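Local coordinates for protein cycloalternan-forming enzyme (Listeria monocytogenes serovar 1/2a, PDB 5F7U) that is a multidomain carbohydrate-active protein of glycosyl hydrolase family 31, with a TIM-barrel core and a family 6 carbohydrate-binding module, and binds glycans at several sites, at residues E738-M741 against L747-P750; E767-W772 against R829-G834; I783-D788 against P793-A798. The protein carries 1 engineered substitution. All blocks are in the same frame, centred on the assembly; numbering follows the deposited sequence.

Interaction 1 (E738-M741 against L747-P750); sequences EQYM and LVAP
Two backbone hydrogen bonds join Tyr740 to Val748 and make them a hydrogen-bonded antiparallel pair. Tyr740 N donates to Val748 O at 2.9 Å, while Val748 N returns the bond to Tyr740 O at 2.8 Å. Each of these carbonyl oxygens is also approached by a CA-H group: Gln739 CA lies 3.2 Å from Val748 O, and Leu747 CA sits close to Tyr740 O. Met741 and Leu747 follow as a non-hydrogen-bonded pair.

This is the ladder of a beta hairpin, strands 740-742 and 746-748, within the C-terminal domain that follows the TIM barrel in glycosyl hydrolase family 31. The hairpin lies inside an antiparallel sheet, with strand 720-721 beyond one arm and strand 794-797 beyond the other.

Apolar contacts divide between the two faces of the hairpin. On the face of Tyr740 and Val748, the two side chains run alongside each other in the same direction, and Val748 CB stands over the phenol ring in a CH-pi contact, 4.1 Å from its centroid. CG of Tyr740 is held between its own N and carbonyl carbon (chi1 52°), a torsion that brings the ring over the neighbouring strand. Farther along, Pro750 CD meets Tyr740 CE2 at 3.9 Å. The hydroxyl is hydrogen-bonded to the backbone O of Phe654, and Leu614 and Leu618 of helix 607-622 also pack on the tyrosine, tying this face to the barrel domain.

On the other face, Met741 SD rests 3.9 Å from Leu747 CB, the thioether chain being bent at chi2 and chi3. Gln739 NE2 lies 3.7 Å from Leu747 CD2 and is hydrogen-bonded to Tyr762 O.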
loop_
_atom_site.group_PDB
_atom_site.type_symbol
_atom_site.label_atom_id
_atom_site.label_comp_id
_atom_site.label_asym_id
_atom_site.label_seq_id
_atom_site.Cartn_x
_atom_site.Cartn_y
_atom_site.Cartn_z
ATOM N N GLU A 738 -5.066 -11.687 4.970
ATOM C CA GLU A 738 -5.015 -11.518 6.418
ATOM C C GLU A 738 -3.632 -11.830 6.982
ATOM O O GLU A 738 -3.464 -12.104 8.180
ATOM C CB GLU A 738 -6.119 -12.332 7.121
ATOM C CG GLU A 738 -7.518 -12.056 6.582
ATOM C CD GLU A 738 -8.642 -12.733 7.365
ATOM O OE1 GLU A 738 -8.377 -13.462 8.346
ATOM O OE2 GLU A 738 -9.826 -12.484 7.012
ATOM N N GLN A 739 -2.635 -11.753 6.108
ATOM C CA GLN A 739 -1.226 -11.810 6.508
ATOM C C GLN A 739 -0.429 -11.118 5.419
ATOM O O GLN A 739 -0.948 -10.886 4.316
ATOM C CB GLN A 739 -0.741 -13.251 6.679
ATOM C CG GLN A 739 -0.723 -14.070 5.381
ATOM C CD GLN A 739 -0.298 -15.504 5.639
ATOM O OE1 GLN A 739 -1.047 -16.286 6.205
ATOM N NE2 GLN A 739 0.911 -15.848 5.214
ATOM N N TYR A 740 0.835 -10.825 5.704
ATOM C CA TYR A 740 1.670 -10.136 4.724
ATOM C C TYR A 740 3.121 -10.188 5.116
ATOM O O TYR A 740 3.463 -10.557 6.255
ATOM C CB TYR A 740 1.237 -8.665 4.597
ATOM C CG TYR A 740 1.150 -7.900 5.893
ATOM C CD1 TYR A 740 2.282 -7.266 6.454
ATOM C CD2 TYR A 740 -0.083 -7.780 6.570
ATOM C CE1 TYR A 740 2.181 -6.535 7.649
ATOM C CE2 TYR A 740 -0.186 -7.050 7.761
ATOM C CZ TYR A 740 0.946 -6.434 8.287
ATOM O OH TYR A 740 0.833 -5.701 9.465
ATOM N N MET A 741 3.986 -9.820 4.178
ATOM C CA MET A 741 5.409 -9.667 4.487
ATOM C C MET A 741 5.659 -8.218 4.862
ATOM O O MET A 741 5.055 -7.301 4.282
ATOM C CB MET A 741 6.292 -10.032 3.290
ATOM C CG MET A 741 6.211 -11.493 2.847
ATOM S SD MET A 741 6.677 -12.678 4.126
ATOM C CE MET A 741 8.397 -12.269 4.437
ATOM N N LEU A 747 7.160 -12.188 8.413
ATOM C CA LEU A 747 5.810 -12.555 8.014
ATOM C C LEU A 747 4.887 -12.185 9.169
ATOM O O LEU A 747 5.042 -12.693 10.308
ATOM C CB LEU A 747 5.729 -14.043 7.653
ATOM C CG LEU A 747 4.447 -14.581 6.968
ATOM C CD1 LEU A 747 4.740 -15.971 6.418
ATOM C CD2 LEU A 747 3.223 -14.635 7.887
ATOM N N VAL A 748 3.931 -11.291 8.896
ATOM C CA VAL A 748 3.034 -10.796 9.952
ATOM C C VAL A 748 1.624 -11.306 9.680
ATOM O O VAL A 748 1.127 -11.167 8.570
ATOM C CB VAL A 748 2.999 -9.238 9.988
ATOM C CG1 VAL A 748 2.038 -8.727 11.054
ATOM C CG2 VAL A 748 4.392 -8.675 10.216
ATOM N N ALA A 749 0.951 -11.819 10.716
ATOM C CA ALA A 749 -0.388 -12.361 10.555
ATOM C C ALA A 749 -1.381 -11.751 11.547
ATOM O O ALA A 749 -1.648 -12.330 12.592
ATOM C CB ALA A 749 -0.338 -13.889 10.650
ATOM N N PRO A 750 -1.935 -10.557 11.223
ATOM C CA PRO A 750 -2.816 -9.950 12.219
ATOM C C PRO A 750 -4.140 -10.702 12.327
ATOM O O PRO A 750 -4.522 -11.424 11.400
ATOM C CB PRO A 750 -3.027 -8.537 11.686
ATOM C CG PRO A 750 -2.909 -8.673 10.221
ATOM C CD PRO A 750 -1.827 -9.725 10.006
#

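Interaction 2 (E767-W772 against R829-G834); sequences EWVDIW and RVYPSG. With GLC (alpha-D-glucopyranose), chain B.
The hydroxyl of Tyr831 is gripped twice: Arg829 NH2 donates to Tyr831 OH at 2.9 Å, the hydroxyl oxygen lying almost in the guanidinium plane, and a water in the plane of the phenol ring sits 2.7 Å from the same OH. That water also donates to Asp770 O, bridging the tyrosine to the opposite backbone. The guanidinium presents its edge to Ile771 O, where the direct bond from Arg829 NH2 is weak at 3.4 Å. A second water adds another path, donating to Ile771 O at 2.6 Å and accepting from Arg829 NH1. The arginine chain bends at chi2 and chi3 (both 70°), and its NE is bonded to Gln877 OE1.

The contact joins two beta sheets: strand 767-770 belongs to the C-terminal domain of the family 31 unit, strand 825-830 to the sheet that follows it in the chain. Between them, Val769 CG1 packs 3.5 Å from Tyr831 CE1, and Phe879 touches both residues.

Asp770 turns the other way, toward a bound alpha-D-glucopyranose whose O6 donates to Asp770 OD2 at 2.6 Å; OD2 also bonds the Tyr785 hydroxyl. OD1 accepts from Trp772 N at 2.9 Å, an Asx turn, and bonds at both oxygens together limit the carboxylate's rotation.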
loop_
_atom_site.group_PDB
_atom_site.type_symbol
_atom_site.label_atom_id
_atom_site.label_comp_id
_atom_site.label_asym_id
_atom_site.label_seq_id
_atom_site.Cartn_x
_atom_site.Cartn_y
_atom_site.Cartn_z
ATOM N N GLU A 767 12.116 -22.070 6.392
ATOM C CA GLU A 767 11.907 -22.154 7.836
ATOM C C GLU A 767 11.539 -20.785 8.394
ATOM O O GLU A 767 12.151 -19.801 8.015
ATOM C CB GLU A 767 13.191 -22.664 8.499
ATOM C CG GLU A 767 13.047 -22.924 9.987
ATOM C CD GLU A 767 14.278 -23.567 10.574
ATOM O OE1 GLU A 767 14.516 -24.760 10.300
ATOM O OE2 GLU A 767 14.999 -22.900 11.334
ATOM N N TRP A 768 10.544 -20.738 9.286
ATOM C CA TRP A 768 10.033 -19.502 9.866
ATOM C C TRP A 768 10.149 -19.589 11.374
ATOM O O TRP A 768 9.777 -20.605 11.948
ATOM C CB TRP A 768 8.562 -19.303 9.476
ATOM C CG TRP A 768 8.433 -19.183 7.989
ATOM C CD1 TRP A 768 8.254 -20.207 7.100
ATOM C CD2 TRP A 768 8.563 -17.994 7.216
ATOM N NE1 TRP A 768 8.239 -19.716 5.813
ATOM C CE2 TRP A 768 8.423 -18.362 5.858
ATOM C CE3 TRP A 768 8.753 -16.630 7.539
ATOM C CZ2 TRP A 768 8.474 -17.422 4.812
ATOM C CZ3 TRP A 768 8.798 -15.700 6.508
ATOM C CH2 TRP A 768 8.662 -16.097 5.158
ATOM N N VAL A 769 10.678 -18.549 12.010
ATOM C CA VAL A 769 10.889 -18.601 13.449
ATOM C C VAL A 769 10.084 -17.483 14.090
ATOM O O VAL A 769 10.174 -16.333 13.674
ATOM C CB VAL A 769 12.399 -18.492 13.812
ATOM C CG1 VAL A 769 12.574 -18.464 15.323
ATOM C CG2 VAL A 769 13.182 -19.650 13.203
ATOM N N ASP A 770 9.293 -17.843 15.096
ATOM C CA ASP A 770 8.484 -16.898 15.873
ATOM C C ASP A 770 9.420 -15.890 16.535
ATOM O O ASP A 770 10.284 -16.271 17.323
ATOM C CB ASP A 770 7.714 -17.729 16.912
ATOM C CG ASP A 770 6.749 -16.920 17.750
ATOM O OD1 ASP A 770 7.066 -15.774 18.125
ATOM O OD2 ASP A 770 5.682 -17.487 18.069
ATOM N N ILE A 771 9.278 -14.608 16.211
ATOM C CA ILE A 771 10.238 -13.606 16.722
ATOM C C ILE A 771 10.123 -13.319 18.222
ATOM O O ILE A 771 11.033 -12.729 18.808
ATOM C CB ILE A 771 10.237 -12.281 15.914
ATOM C CG1 ILE A 771 8.939 -11.485 16.133
ATOM C CG2 ILE A 771 10.460 -12.589 14.425
ATOM C CD1 ILE A 771 8.999 -10.040 15.659
ATOM N N TRP A 772 9.006 -13.721 18.827
ATOM C CA TRP A 772 8.718 -13.395 20.219
ATOM C C TRP A 772 9.307 -14.419 21.175
ATOM O O TRP A 772 9.601 -14.088 22.318
ATOM C CB TRP A 772 7.206 -13.362 20.445
ATOM C CG TRP A 772 6.482 -12.451 19.511
ATOM C CD1 TRP A 772 5.697 -12.813 18.440
ATOM C CD2 TRP A 772 6.438 -11.021 19.578
ATOM N NE1 TRP A 772 5.182 -11.686 17.824
ATOM C CE2 TRP A 772 5.615 -10.575 18.502
ATOM C CE3 TRP A 772 7.012 -10.072 20.436
ATOM C CZ2 TRP A 772 5.351 -9.217 18.269
ATOM C CZ3 TRP A 772 6.743 -8.700 20.208
ATOM C CH2 TRP A 772 5.922 -8.295 19.127
ATOM N N ARG A 829 19.533 -9.121 15.059
ATOM C CA ARG A 829 18.944 -10.436 15.264
ATOM C C ARG A 829 19.188 -11.264 14.003
ATOM O O ARG A 829 18.883 -10.814 12.899
ATOM C CB ARG A 829 17.442 -10.278 15.545
ATOM C CG ARG A 829 16.645 -11.557 15.759
ATOM C CD ARG A 829 16.970 -12.276 17.068
ATOM N NE ARG A 829 16.497 -11.584 18.268
ATOM C CZ ARG A 829 15.256 -11.631 18.740
ATOM N NH1 ARG A 829 14.969 -11.003 19.883
ATOM N NH2 ARG A 829 14.306 -12.309 18.087
ATOM N N VAL A 830 19.742 -12.469 14.182
ATOM C CA VAL A 830 20.223 -13.298 13.081
ATOM C C VAL A 830 19.638 -14.696 13.206
ATOM O O VAL A 830 19.748 -15.318 14.268
ATOM C CB VAL A 830 21.779 -13.381 13.080
ATOM C CG1 VAL A 830 22.284 -14.322 11.983
ATOM C CG2 VAL A 830 22.382 -11.980 12.875
ATOM N N TYR A 831 19.026 -15.171 12.118
ATOM C CA TYR A 831 18.530 -16.543 12.012
ATOM C C TYR A 831 19.388 -17.249 10.970
ATOM O O TYR A 831 19.055 -17.222 9.775
ATOM C CB TYR A 831 17.016 -16.546 11.663
ATOM C CG TYR A 831 16.206 -15.894 12.757
ATOM C CD1 TYR A 831 15.795 -16.625 13.875
ATOM C CD2 TYR A 831 15.894 -14.540 12.700
ATOM C CE1 TYR A 831 15.073 -16.024 14.904
ATOM C CE2 TYR A 831 15.167 -13.925 13.715
ATOM C CZ TYR A 831 14.773 -14.678 14.818
ATOM O OH TYR A 831 14.067 -14.091 15.831
ATOM N N PRO A 832 20.515 -17.873 11.406
ATOM C CA PRO A 832 21.475 -18.390 10.426
ATOM C C PRO A 832 20.877 -19.473 9.532
ATOM O O PRO A 832 20.209 -20.396 10.017
ATOM C CB PRO A 832 22.594 -18.991 11.289
ATOM C CG PRO A 832 22.426 -18.411 12.649
ATOM C CD PRO A 832 20.949 -18.145 12.796
ATOM N N SER A 833 21.118 -19.328 8.235
ATOM C CA SER A 833 20.708 -20.294 7.220
ATOM C C SER A 833 21.546 -20.067 5.982
ATOM O O SER A 833 21.319 -19.109 5.255
ATOM C CB SER A 833 19.234 -20.136 6.857
ATOM O OG SER A 833 18.900 -21.142 5.905
ATOM N N GLY A 834 22.541 -20.931 5.771
ATOM C CA GLY A 834 23.502 -20.747 4.679
ATOM C C GLY A 834 24.170 -19.385 4.754
ATOM O O GLY A 834 24.445 -18.877 5.857
HETATM C C1 GLC B . 2.821 -19.365 20.900
HETATM C C2 GLC B . 1.557 -19.655 20.088
HETATM C C3 GLC B . 1.662 -21.057 19.470
HETATM C C4 GLC B . 2.973 -21.208 18.680
HETATM C C5 GLC B . 4.164 -20.913 19.606
HETATM C C6 GLC B . 5.540 -20.999 18.953
HETATM O O2 GLC B . 0.415 -19.581 20.952
HETATM O O3 GLC B . 0.513 -21.337 18.662
HETATM O O4 GLC B . 3.094 -22.521 18.130
HETATM O O5 GLC B . 4.002 -19.576 20.104
HETATM O O6 GLC B . 5.587 -20.112 17.829
HETATM O O HOH W 1 17.220 -21.850 9.166
HETATM O O HOH W 2 13.039 -15.725 17.655
HETATM O O HOH W 3 12.531 -12.415 20.944
#

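Interaction 3 (I783-D788 against P793-A798); sequences ISYYAD and PVFAKA. With GLC (alpha-D-glucopyranose), chain B; GLC (alpha-D-glucopyranose), chain C.
Pro793 and a bound alpha-D-glucopyranose sandwich the phenol ring of Tyr785, and this is the tightly packed part of the contact. Pro793 CB stands almost squarely over one face, 3.8 Å from the ring centroid and 9° off the normal, a CH-pi contact; C2 of the sugar lies over the centre of the opposite face. With CG anti to the backbone N (chi1 -167°), the ring reaches across to Pro793.

Phe795 comes in beside it, its CZ 3.6 Å from Tyr785 CD2, with the ring planes nearly perpendicular at 87°. Strand 781-786, paired with strand 758-763, here packs against strand 794-797 of a separate sheet of the family 31 C-terminal domain, and side chains alone make the contact. Packing is looser at both ends, where Ile783 CD1 reaches Phe795 CZ at 4.0 Å and Ala787 CB lies 4.3 Å from Pro793 CD.

Within these segments, the polar grip on the sugar comes from the backbone of Tyr786. Tyr786 N donates to O3 of the first glucose at 3.0 Å, and O2 of that sugar donates to Tyr786 O at 2.6 Å. The Tyr786 side chain leaves the backbone away from segment 793-798, and its CD2 meets O5 of a second glucose.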
loop_
_atom_site.group_PDB
_atom_site.type_symbol
_atom_site.label_atom_id
_atom_site.label_comp_id
_atom_site.label_asym_id
_atom_site.label_seq_id
_atom_site.Cartn_x
_atom_site.Cartn_y
_atom_site.Cartn_z
ATOM N N ILE A 783 -0.374 -23.240 9.329
ATOM C CA ILE A 783 -0.317 -23.597 10.747
ATOM C C ILE A 783 -1.469 -22.925 11.495
ATOM O O ILE A 783 -2.068 -21.969 10.985
ATOM C CB ILE A 783 1.053 -23.260 11.399
ATOM C CG1 ILE A 783 1.315 -21.736 11.437
ATOM C CG2 ILE A 783 2.179 -24.038 10.700
ATOM C CD1 ILE A 783 2.421 -21.340 12.402
ATOM N N SER A 784 -1.782 -23.449 12.683
ATOM C CA SER A 784 -2.731 -22.800 13.594
ATOM C C SER A 784 -1.945 -22.209 14.756
ATOM O O SER A 784 -1.257 -22.930 15.476
ATOM C CB SER A 784 -3.775 -23.802 14.078
ATOM O OG SER A 784 -4.762 -23.153 14.863
ATOM N N TYR A 785 -2.023 -20.896 14.913
ATOM C CA TYR A 785 -1.298 -20.187 15.966
ATOM C C TYR A 785 -2.296 -19.666 16.990
ATOM O O TYR A 785 -3.239 -18.931 16.634
ATOM C CB TYR A 785 -0.515 -19.017 15.344
ATOM C CG TYR A 785 0.536 -18.339 16.215
ATOM C CD1 TYR A 785 0.175 -17.381 17.157
ATOM C CD2 TYR A 785 1.908 -18.595 16.024
ATOM C CE1 TYR A 785 1.135 -16.717 17.923
ATOM C CE2 TYR A 785 2.874 -17.940 16.773
ATOM C CZ TYR A 785 2.480 -17.008 17.723
ATOM O OH TYR A 785 3.425 -16.346 18.468
ATOM N N TYR A 786 -2.113 -20.049 18.263
ATOM C CA TYR A 786 -2.979 -19.511 19.305
ATOM C C TYR A 786 -2.531 -18.088 19.630
ATOM O O TYR A 786 -1.401 -17.861 20.090
ATOM C CB TYR A 786 -2.988 -20.376 20.583
ATOM C CG TYR A 786 -3.796 -19.717 21.691
ATOM C CD1 TYR A 786 -5.194 -19.649 21.614
ATOM C CD2 TYR A 786 -3.161 -19.130 22.793
ATOM C CE1 TYR A 786 -5.944 -19.021 22.615
ATOM C CE2 TYR A 786 -3.897 -18.500 23.796
ATOM C CZ TYR A 786 -5.280 -18.454 23.704
ATOM O OH TYR A 786 -5.994 -17.857 24.709
ATOM N N ALA A 787 -3.436 -17.135 19.398
ATOM C CA ALA A 787 -3.137 -15.736 19.687
ATOM C C ALA A 787 -4.272 -15.126 20.490
ATOM O O ALA A 787 -5.353 -14.812 19.947
ATOM C CB ALA A 787 -2.921 -14.963 18.389
ATOM N N ASP A 788 -4.041 -14.953 21.787
ATOM C CA ASP A 788 -5.007 -14.217 22.596
ATOM C C ASP A 788 -4.995 -12.768 22.144
ATOM O O ASP A 788 -4.220 -12.401 21.245
ATOM C CB ASP A 788 -4.729 -14.370 24.106
ATOM C CG ASP A 788 -3.441 -13.674 24.572
ATOM O OD1 ASP A 788 -2.927 -12.714 23.947
ATOM O OD2 ASP A 788 -2.942 -14.097 25.635
ATOM N N PRO A 793 0.985 -13.030 15.777
ATOM C CA PRO A 793 1.981 -13.950 15.175
ATOM C C PRO A 793 2.896 -13.190 14.214
ATOM O O PRO A 793 2.409 -12.574 13.271
ATOM C CB PRO A 793 1.124 -14.953 14.382
ATOM C CG PRO A 793 -0.276 -14.773 14.899
ATOM C CD PRO A 793 -0.391 -13.345 15.352
ATOM N N VAL A 794 4.202 -13.199 14.477
ATOM C CA VAL A 794 5.196 -12.602 13.561
ATOM C C VAL A 794 6.381 -13.557 13.481
ATOM O O VAL A 794 6.876 -13.995 14.517
ATOM C CB VAL A 794 5.695 -11.203 14.003
ATOM C CG1 VAL A 794 6.647 -10.632 12.952
ATOM C CG2 VAL A 794 4.535 -10.211 14.182
ATOM N N PHE A 795 6.826 -13.859 12.259
ATOM C CA PHE A 795 7.888 -14.844 12.030
ATOM C C PHE A 795 8.994 -14.289 11.149
ATOM O O PHE A 795 8.726 -13.548 10.191
ATOM C CB PHE A 795 7.334 -16.093 11.346
ATOM C CG PHE A 795 6.056 -16.605 11.953
ATOM C CD1 PHE A 795 4.828 -16.035 11.600
ATOM C CD2 PHE A 795 6.078 -17.666 12.883
ATOM C CE1 PHE A 795 3.645 -16.496 12.165
ATOM C CE2 PHE A 795 4.890 -18.145 13.429
ATOM C CZ PHE A 795 3.672 -17.557 13.070
ATOM N N ALA A 796 10.233 -14.662 11.464
ATOM C CA ALA A 796 11.370 -14.285 10.629
ATOM C C ALA A 796 11.744 -15.416 9.690
ATOM O O ALA A 796 11.822 -16.567 10.090
ATOM C CB ALA A 796 12.574 -13.918 11.489
ATOM N N LYS A 797 12.024 -15.034 8.451
ATOM C CA LYS A 797 12.467 -15.918 7.374
ATOM C C LYS A 797 13.876 -16.424 7.654
ATOM O O LYS A 797 14.686 -15.718 8.259
ATOM C CB LYS A 797 12.471 -15.083 6.100
ATOM C CG LYS A 797 12.735 -15.809 4.812
ATOM C CD LYS A 797 12.345 -14.893 3.652
ATOM C CE LYS A 797 13.318 -13.758 3.398
ATOM N NZ LYS A 797 12.914 -13.076 2.121
ATOM N N ALA A 798 14.167 -17.648 7.203
ATOM C CA ALA A 798 15.514 -18.225 7.322
ATOM C C ALA A 798 16.561 -17.298 6.711
ATOM O O ALA A 798 16.375 -16.792 5.604
ATOM C CB ALA A 798 15.555 -19.602 6.653
HETATM C C1 GLC B . 2.821 -19.365 20.900
HETATM C C2 GLC B . 1.557 -19.655 20.088
HETATM C C3 GLC B . 1.662 -21.057 19.470
HETATM C C4 GLC B . 2.973 -21.208 18.680
HETATM C C5 GLC B . 4.164 -20.913 19.606
HETATM C C6 GLC B . 5.540 -20.999 18.953
HETATM O O2 GLC B . 0.415 -19.581 20.952
HETATM O O3 GLC B . 0.513 -21.337 18.662
HETATM O O4 GLC B . 3.094 -22.521 18.130
HETATM O O5 GLC B . 4.002 -19.576 20.104
HETATM O O6 GLC B . 5.587 -20.112 17.829
HETATM C C1 GLC C . -1.835 -22.679 24.903
HETATM C C2 GLC C . -0.486 -23.100 25.534
HETATM C C3 GLC C . 0.736 -22.561 24.767
HETATM C C4 GLC C . 0.565 -23.085 23.331
HETATM C C5 GLC C . -0.734 -22.580 22.675
HETATM C C6 GLC C . -1.323 -23.649 21.746
HETATM O O1 GLC C . -2.607 -21.827 25.768
HETATM O O2 GLC C . -0.440 -22.810 26.939
HETATM O O3 GLC C . 1.934 -22.930 25.513
HETATM O O4 GLC C . 1.655 -22.756 22.465
HETATM O O5 GLC C . -1.698 -22.045 23.611
HETATM O O6 GLC C . -2.516 -24.288 22.221
#

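In the fold
Strand 794-797, part of interaction 3, stands between the strands of the other two contacts. On one side it pairs with the hairpin of interaction 1, through Leu747 N to Phe795 O (2.7 Å) and Ala749 N to Pro793 O (3.0 Å); on the other it pairs with strand 767-770 of interaction 2, through Ala796 N to Val769 O (2.8 Å). Interaction 3 is nested within the chain loop that interaction 2 closes, their centres about 12 Å apart. Both reach one glycan pocket, where Asp770 OD2 and Tyr785 OH lie 2.6 Å apart, probably hydrogen-bonded beside the glucose that each touches. Interaction 1 stands back from this sugar, with the side chain of Ala749 about 11 Å from a bound glucose.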